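PDB 5IB9: aminopeptidase from Aneurinibacillus sp. AM-1, which probably acts as a zinc-dependent aminopeptidase of the M28 family, removing residues from the amino termini of peptides, and carries a protease-associated domain. Local coordinates for residues L286-D289 with E290-T294; I44-Q47 with F48-Y51; L177-N180 with L181-G184. All coordinates share one frame; numbering follows the deposited sequence.

Contact 1 (L286-D289 with E290-T294); sequences LSED and EIKRT. With ZN (zinc ion), chain G.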
loop_
_atom_site.group_PDB
_atom_site.type_symbol
_atom_site.label_atom_id
_atom_site.label_comp_id
_atom_site.label_asym_id
_atom_site.label_seq_id
_atom_site.Cartn_x
_atom_site.Cartn_y
_atom_site.Cartn_z
ATOM N N LEU A 286 -8.244 -7.584 -2.716
ATOM C CA LEU A 286 -8.811 -8.910 -2.934
ATOM C C LEU A 286 -8.480 -9.911 -1.826
ATOM O O LEU A 286 -7.337 -9.916 -1.337
ATOM C CB LEU A 286 -8.322 -9.474 -4.279
ATOM C CG LEU A 286 -8.698 -8.573 -5.493
ATOM C CD1 LEU A 286 -8.101 -9.158 -6.766
ATOM C CD2 LEU A 286 -10.300 -8.472 -5.543
ATOM N N SER A 287 -9.467 -10.752 -1.496
ATOM C CA SER A 287 -9.137 -11.845 -0.581
ATOM C C SER A 287 -8.510 -12.972 -1.319
ATOM O O SER A 287 -8.519 -13.038 -2.573
ATOM C CB SER A 287 -10.403 -12.320 0.032
ATOM O OG SER A 287 -11.257 -13.006 -0.929
ATOM N N GLU A 288 -7.939 -13.939 -0.552
ATOM C CA GLU A 288 -7.344 -15.105 -1.178
ATOM C C GLU A 288 -8.395 -15.901 -1.982
ATOM O O GLU A 288 -8.055 -16.429 -3.053
ATOM C CB GLU A 288 -6.624 -16.001 -0.112
ATOM C CG GLU A 288 -5.351 -15.314 0.344
ATOM C CD GLU A 288 -4.415 -16.155 1.279
ATOM O OE1 GLU A 288 -4.868 -17.185 1.780
ATOM O OE2 GLU A 288 -3.209 -15.828 1.289
ATOM N N ASP A 289 -9.639 -16.021 -1.456
ATOM C CA ASP A 289 -10.700 -16.704 -2.194
ATOM C C ASP A 289 -10.979 -15.945 -3.505
ATOM O O ASP A 289 -11.098 -16.596 -4.554
ATOM C CB ASP A 289 -11.925 -16.907 -1.328
ATOM C CG ASP A 289 -13.003 -17.732 -2.012
ATOM O OD1 ASP A 289 -12.639 -18.854 -2.328
ATOM O OD2 ASP A 289 -14.144 -17.206 -2.219
ATOM N N GLU A 290 -11.158 -14.626 -3.479
ATOM C CA GLU A 290 -11.364 -13.852 -4.744
ATOM C C GLU A 290 -10.253 -14.073 -5.691
ATOM O O GLU A 290 -10.557 -14.287 -6.895
ATOM C CB GLU A 290 -11.507 -12.374 -4.403
ATOM C CG GLU A 290 -12.855 -12.081 -3.671
ATOM C CD GLU A 290 -12.880 -10.637 -3.287
ATOM O OE1 GLU A 290 -12.003 -10.098 -2.566
ATOM O OE2 GLU A 290 -13.771 -9.882 -3.714
ATOM N N ILE A 291 -8.983 -14.074 -5.252
ATOM C CA ILE A 291 -7.914 -14.270 -6.180
ATOM C C ILE A 291 -8.013 -15.669 -6.839
ATOM O O ILE A 291 -7.862 -15.812 -8.108
ATOM C CB ILE A 291 -6.581 -14.139 -5.451
ATOM C CG1 ILE A 291 -6.410 -12.659 -5.044
ATOM C CG2 ILE A 291 -5.347 -14.555 -6.353
ATOM C CD1 ILE A 291 -5.295 -12.411 -4.029
ATOM N N LYS A 292 -8.222 -16.716 -6.023
ATOM C CA LYS A 292 -8.306 -18.102 -6.586
ATOM C C LYS A 292 -9.480 -18.239 -7.563
ATOM O O LYS A 292 -9.358 -19.080 -8.523
ATOM C CB LYS A 292 -8.466 -19.114 -5.429
ATOM C CG LYS A 292 -7.204 -19.188 -4.603
ATOM C CD LYS A 292 -7.251 -20.240 -3.473
ATOM C CE LYS A 292 -5.937 -20.162 -2.659
ATOM N NZ LYS A 292 -6.341 -19.949 -1.237
ATOM N N ARG A 293 -10.538 -17.465 -7.394
ATOM C CA ARG A 293 -11.739 -17.660 -8.228
ATOM C C ARG A 293 -11.678 -16.763 -9.457
ATOM O O ARG A 293 -12.593 -16.873 -10.309
ATOM C CB ARG A 293 -13.007 -17.277 -7.425
ATOM C CG ARG A 293 -13.196 -18.289 -6.374
ATOM C CD ARG A 293 -14.385 -18.080 -5.668
ATOM N NE ARG A 293 -14.604 -16.829 -4.977
ATOM C CZ ARG A 293 -15.550 -15.912 -5.239
ATOM N NH1 ARG A 293 -16.329 -16.023 -6.277
ATOM N NH2 ARG A 293 -15.751 -14.870 -4.399
ATOM N N THR A 294 -10.692 -15.853 -9.585
ATOM C CA THR A 294 -10.679 -14.955 -10.761
ATOM C C THR A 294 -9.979 -15.663 -11.910
ATOM O O THR A 294 -8.753 -15.924 -11.925
ATOM C CB THR A 294 -9.914 -13.679 -10.349
ATOM O OG1 THR A 294 -10.638 -12.980 -9.364
ATOM C CG2 THR A 294 -9.965 -12.721 -11.632
HETATM ZN ZN ZN G . -1.891 -16.616 2.402
HETATM O O HOH W 1 -3.482 -19.110 -0.254
HETATM O O HOH W 2 -2.188 -18.516 2.702
HETATM O O HOH W 3 0.583 -16.698 1.997
HETATM O O HOH W 4 -0.345 -16.564 1.179
HETATM O O HOH W 5 -0.428 -18.051 2.779
#
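The backbones of S287 and I291 are joined by the first turn of a short helix, residues 288-293: I291 N donates to S287 O at 2.9 Å, and K292 N and R293 N repeat the i to i+4 step to E288 O and D289 O. The last of these is the most bent, with an N-H...O angle of 135°. At the start, S287 is the N-cap and exchanges two bonds with E290. E290 N reaches S287 OG at 3.0 Å and almost straight (174°), while S287 N returns a bond to E290 OE1 at 2.8 Å, using the anti lone pair of that oxygen. The serine hydroxyl can face the turn because chi1 of 70° sets OG between its own N and carbonyl carbon; E56 of the second subunit is its further partner. The other carboxylate oxygen, E290 OE2, is in a salt bridge with R265, so this one group both closes the cap and ties it to strand 263-269.

D289 and R293 form a salt bridge one turn further on. D289 OD2 lies at the guanidinium edge, 2.8 Å from R293 NE, but the bent approach makes the hydrogen bond weak; R293 NH1 also bonds to N220 O. Apolar packing is provided by L286 CB against I291 CG1 (3.8 Å), and both side chains rest on L354. E288 points outward, its OE2 1.9 Å from a zinc ion that also binds H204 of the second subunit and several waters. Water 1 accepts from K292 NZ and donates a weak bond to E288 OE1. S287 and E290 form a capping box at the helix start, and E288 beside it supplies a ligand to an intersubunit zinc site.

Contact 2 (I44-Q47 with F48-Y51); sequences IEQQ and FKSY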
loop_
_atom_site.group_PDB
_atom_site.type_symbol
_atom_site.label_atom_id
_atom_site.label_comp_id
_atom_site.label_asym_id
_atom_site.label_seq_id
_atom_site.Cartn_x
_atom_site.Cartn_y
_atom_site.Cartn_z
ATOM N N ILE A 44 -18.076 8.174 -14.897
ATOM C CA ILE A 44 -18.000 6.687 -15.000
ATOM C C ILE A 44 -18.990 6.021 -14.041
ATOM O O ILE A 44 -19.802 5.169 -14.485
ATOM C CB ILE A 44 -16.567 6.215 -14.879
ATOM C CG1 ILE A 44 -15.835 6.764 -16.128
ATOM C CG2 ILE A 44 -16.527 4.644 -14.867
ATOM C CD1 ILE A 44 -14.311 6.749 -15.937
ATOM N N GLU A 45 -18.965 6.498 -12.808
ATOM C CA GLU A 45 -19.912 5.932 -11.822
ATOM C C GLU A 45 -21.352 6.109 -12.298
ATOM O O GLU A 45 -22.162 5.123 -12.239
ATOM C CB GLU A 45 -19.638 6.745 -10.513
ATOM C CG GLU A 45 -20.819 6.438 -9.543
ATOM C CD GLU A 45 -20.697 7.286 -8.269
ATOM O OE1 GLU A 45 -19.835 8.125 -8.145
ATOM O OE2 GLU A 45 -21.600 7.033 -7.467
ATOM N N GLN A 46 -21.712 7.291 -12.789
ATOM C CA GLN A 46 -23.075 7.544 -13.292
ATOM C C GLN A 46 -23.449 6.644 -14.414
ATOM O O GLN A 46 -24.577 6.146 -14.459
ATOM C CB GLN A 46 -23.243 9.009 -13.684
ATOM C CG GLN A 46 -24.654 9.303 -14.283
ATOM C CD GLN A 46 -25.776 8.955 -13.332
ATOM O OE1 GLN A 46 -25.644 9.024 -12.072
ATOM N NE2 GLN A 46 -26.920 8.638 -13.917
ATOM N N GLN A 47 -22.504 6.411 -15.329
ATOM C CA GLN A 47 -22.874 5.547 -16.454
ATOM C C GLN A 47 -23.138 4.134 -15.994
ATOM O O GLN A 47 -24.153 3.496 -16.356
ATOM C CB GLN A 47 -21.829 5.494 -17.563
ATOM C CG GLN A 47 -21.493 6.861 -18.141
ATOM C CD GLN A 47 -22.630 7.883 -18.249
ATOM O OE1 GLN A 47 -22.558 8.958 -17.557
ATOM N NE2 GLN A 47 -23.651 7.578 -19.038
ATOM N N PHE A 48 -22.274 3.608 -15.104
ATOM C CA PHE A 48 -22.547 2.285 -14.663
ATOM C C PHE A 48 -23.881 2.204 -13.924
ATOM O O PHE A 48 -24.601 1.241 -14.068
ATOM C CB PHE A 48 -21.475 1.805 -13.658
ATOM C CG PHE A 48 -20.128 1.358 -14.275
ATOM C CD1 PHE A 48 -20.019 0.387 -15.246
ATOM C CD2 PHE A 48 -18.940 1.968 -13.794
ATOM C CE1 PHE A 48 -18.775 -0.086 -15.711
ATOM C CE2 PHE A 48 -17.700 1.455 -14.236
ATOM C CZ PHE A 48 -17.643 0.469 -15.191
ATOM N N LYS A 49 -24.156 3.221 -13.109
ATOM C CA LYS A 49 -25.427 3.186 -12.362
ATOM C C LYS A 49 -26.551 3.212 -13.367
ATOM O O LYS A 49 -27.617 2.548 -13.090
ATOM C CB LYS A 49 -25.535 4.370 -11.416
ATOM C CG LYS A 49 -24.803 4.210 -10.153
ATOM C CD LYS A 49 -25.045 5.583 -9.378
ATOM C CE LYS A 49 -24.262 5.759 -8.135
ATOM N NZ LYS A 49 -24.552 7.249 -7.672
ATOM N N SER A 50 -26.425 3.952 -14.451
ATOM C CA SER A 50 -27.526 4.043 -15.443
ATOM C C SER A 50 -27.860 2.718 -16.113
ATOM O O SER A 50 -28.963 2.547 -16.690
ATOM C CB SER A 50 -27.284 5.078 -16.459
ATOM O OG SER A 50 -26.377 4.626 -17.488
ATOM N N TYR A 51 -26.895 1.759 -16.122
ATOM C CA TYR A 51 -27.125 0.435 -16.726
ATOM C C TYR A 51 -27.679 -0.523 -15.679
ATOM O O TYR A 51 -27.838 -1.757 -15.910
ATOM C CB TYR A 51 -25.784 -0.197 -17.236
ATOM C CG TYR A 51 -24.949 0.728 -18.066
ATOM C CD1 TYR A 51 -23.533 0.610 -18.077
ATOM C CD2 TYR A 51 -25.483 1.641 -18.912
ATOM C CE1 TYR A 51 -22.792 1.485 -18.878
ATOM C CE2 TYR A 51 -24.739 2.530 -19.646
ATOM C CZ TYR A 51 -23.348 2.364 -19.702
ATOM O OH TYR A 51 -22.527 3.216 -20.439
HETATM O O HOH W 6 -24.001 8.793 -10.029
#
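E45 and K49, one turn apart on helix 35-50, form a salt bridge: K49 NZ lies 3.0 Å from E45 OE2, though as a hydrogen bond it is weak. The two chains run side by side in the same direction. E45 CG stands opposite its backbone N (chi1 167°), and both chains are extended beyond CG, which brings carboxylate and ammonium together at their ends. The other oxygen, E45 OE1, is in a salt bridge with R42, so the carboxylate is held between two cations, which would probably favour its charged form. K49 NZ also donates to water 6 at 2.9 Å, and this water donates in turn to Q46 OE1.

At the end of the helix, Q47 O takes a hydrogen bond from S50 OG at 2.7 Å, in the carbonyl plane and on a lone pair. Y51 N adds a weak, longer bond to the same oxygen. The Y51 ring turns one face to it as well, with Q47 O 3.2 Å above the ring plane and over its centre. Earlier along the helix the backbone bonds are regular, as in F48 N to I44 O with an angle of 169°.

On the inner side, I44 and F48 lie alongside each other, with I44 CG2 3.5 Å from F48 CE2. The pair faces V206 of strand 187-210, while V245 of helix 238-256 meets I44 and L249 meets F48. This is the pattern of an amphipathic helix, with a charged i to i+4 pair along the flank, over V55 of strand 55-66, and an apolar stripe packed against strand 187-210 and helix 238-256.

Contact 3 (L177-N180 with L181-G184); sequences LAAN and LRAG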
loop_
_atom_site.group_PDB
_atom_site.type_symbol
_atom_site.label_atom_id
_atom_site.label_comp_id
_atom_site.label_asym_id
_atom_site.label_seq_id
_atom_site.Cartn_x
_atom_site.Cartn_y
_atom_site.Cartn_z
ATOM N N LEU A 177 30.281 14.325 -23.771
ATOM C CA LEU A 177 30.795 14.528 -22.414
ATOM C C LEU A 177 31.497 13.278 -21.905
ATOM O O LEU A 177 32.643 13.372 -21.329
ATOM C CB LEU A 177 29.662 15.012 -21.459
ATOM C CG LEU A 177 29.317 16.503 -21.539
ATOM C CD1 LEU A 177 27.919 16.733 -20.872
ATOM C CD2 LEU A 177 30.332 17.389 -20.903
ATOM N N ALA A 178 30.900 12.110 -22.112
ATOM C CA ALA A 178 31.485 10.874 -21.632
ATOM C C ALA A 178 32.823 10.668 -22.357
ATOM O O ALA A 178 33.733 10.166 -21.734
ATOM C CB ALA A 178 30.576 9.683 -21.850
ATOM N N ALA A 179 32.903 11.028 -23.656
ATOM C CA ALA A 179 34.132 10.800 -24.434
ATOM C C ALA A 179 35.255 11.656 -23.799
ATOM O O ALA A 179 36.370 11.131 -23.513
ATOM C CB ALA A 179 33.946 11.166 -25.974
ATOM N N ASN A 180 34.957 12.931 -23.600
ATOM C CA ASN A 180 35.926 13.875 -23.008
ATOM C C ASN A 180 36.364 13.452 -21.623
ATOM O O ASN A 180 37.552 13.509 -21.274
ATOM C CB ASN A 180 35.400 15.292 -23.032
ATOM C CG ASN A 180 35.179 15.785 -24.460
ATOM O OD1 ASN A 180 35.335 15.010 -25.403
ATOM N ND2 ASN A 180 34.820 17.051 -24.622
ATOM N N LEU A 181 35.426 12.974 -20.819
ATOM C CA LEU A 181 35.837 12.464 -19.486
ATOM C C LEU A 181 36.752 11.248 -19.600
ATOM O O LEU A 181 37.752 11.112 -18.892
ATOM C CB LEU A 181 34.617 12.166 -18.559
ATOM C CG LEU A 181 33.885 13.506 -18.327
ATOM C CD1 LEU A 181 32.414 13.263 -17.823
ATOM C CD2 LEU A 181 34.588 14.404 -17.285
ATOM N N ARG A 182 36.400 10.294 -20.473
ATOM C CA ARG A 182 37.214 9.139 -20.635
ATOM C C ARG A 182 38.629 9.564 -21.108
ATOM O O ARG A 182 39.594 8.878 -20.800
ATOM C CB ARG A 182 36.584 8.165 -21.633
ATOM C CG ARG A 182 35.253 7.514 -21.138
ATOM C CD ARG A 182 34.873 6.368 -22.128
ATOM N NE ARG A 182 33.438 6.209 -22.439
ATOM C CZ ARG A 182 32.802 6.754 -23.493
ATOM N NH1 ARG A 182 33.434 7.545 -24.345
ATOM N NH2 ARG A 182 31.494 6.524 -23.690
ATOM N N ALA A 183 38.691 10.661 -21.842
ATOM C CA ALA A 183 39.957 11.098 -22.490
ATOM C C ALA A 183 40.829 11.871 -21.474
ATOM O O ALA A 183 41.938 12.308 -21.822
ATOM C CB ALA A 183 39.689 11.978 -23.696
ATOM N N GLY A 184 40.324 12.050 -20.251
ATOM C CA GLY A 184 41.145 12.624 -19.169
ATOM C C GLY A 184 40.803 14.072 -18.893
ATOM O O GLY A 184 41.464 14.684 -18.044
#
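Backbone hydrogen bonds join L177 to L181 and A178 to R182, the last two regular i to i+4 steps of helix 171-182. L181 N lies 2.9 Å from L177 O. R182 N lies 3.0 Å from A178 O, and both bonds have N-H...O angles of 163°. A183 N divides its hydrogen between A179 O (i-4) and N180 O (i-3), weakly to both, as at the last turn of a helix. The first of these carbonyls, A179 O, is 2.9 Å from A183 N. G184 N then bonds to L181 O at 3.1 Å. The backbone of G184 takes a positive phi of 104°, which turns the chain out of the helical path.

The contact between flat group and methyl belongs to R182. Its chain starts beside the backbone N and bends at chi3 (-142°), which folds the guanidinium back over the preceding turn. One face of the group lies over A178 CB, which sits toward its rim, with R182 NH2 as the nearest atom at 3.8 Å. On the same turn R182 NH1 comes to 3.3 Å from A179 CA, while the aliphatic R182 CG passes close to A178 O. R182 also touches Y99 of strand 91-99.

Apolar packing is directed inward. The branch of L181 runs back along the helix, its CG and CD1 beside L177 O, and the leucine side chain then reaches L97, Y99, L119 and I187. L177 likewise meets L119 and I187, so the two leucines seat the helix on strands 91-99, 117-121 and 187-210, in what is probably the protease-associated domain. The closing residues have the geometry of a Schellman motif, the glycine-ended C-terminal cap of an alpha-helix.

In the fold
All three contacts are turns of a single helix. Contact 1 holds a helix start; contacts 2 and 3 both run to a C-terminal end, contact 3 closing in a Schellman motif. Buried I44 and F48 form the inner face of contact 2, whereas contact 3 ends in exposed residues and contact 1 meets the second subunit and a zinc ion. Contacts 1 and 2 both touch strand 263-269, through R265 and through T268 and F266. Contact 3 has no salt bridge and relies on backbone bonds and the R182 guanidinium over A178, its leucines packing on neighbouring strands. The centre of contact 3 lies about 55 and 60 Å from those of contacts 1 and 2, across the chain's centre.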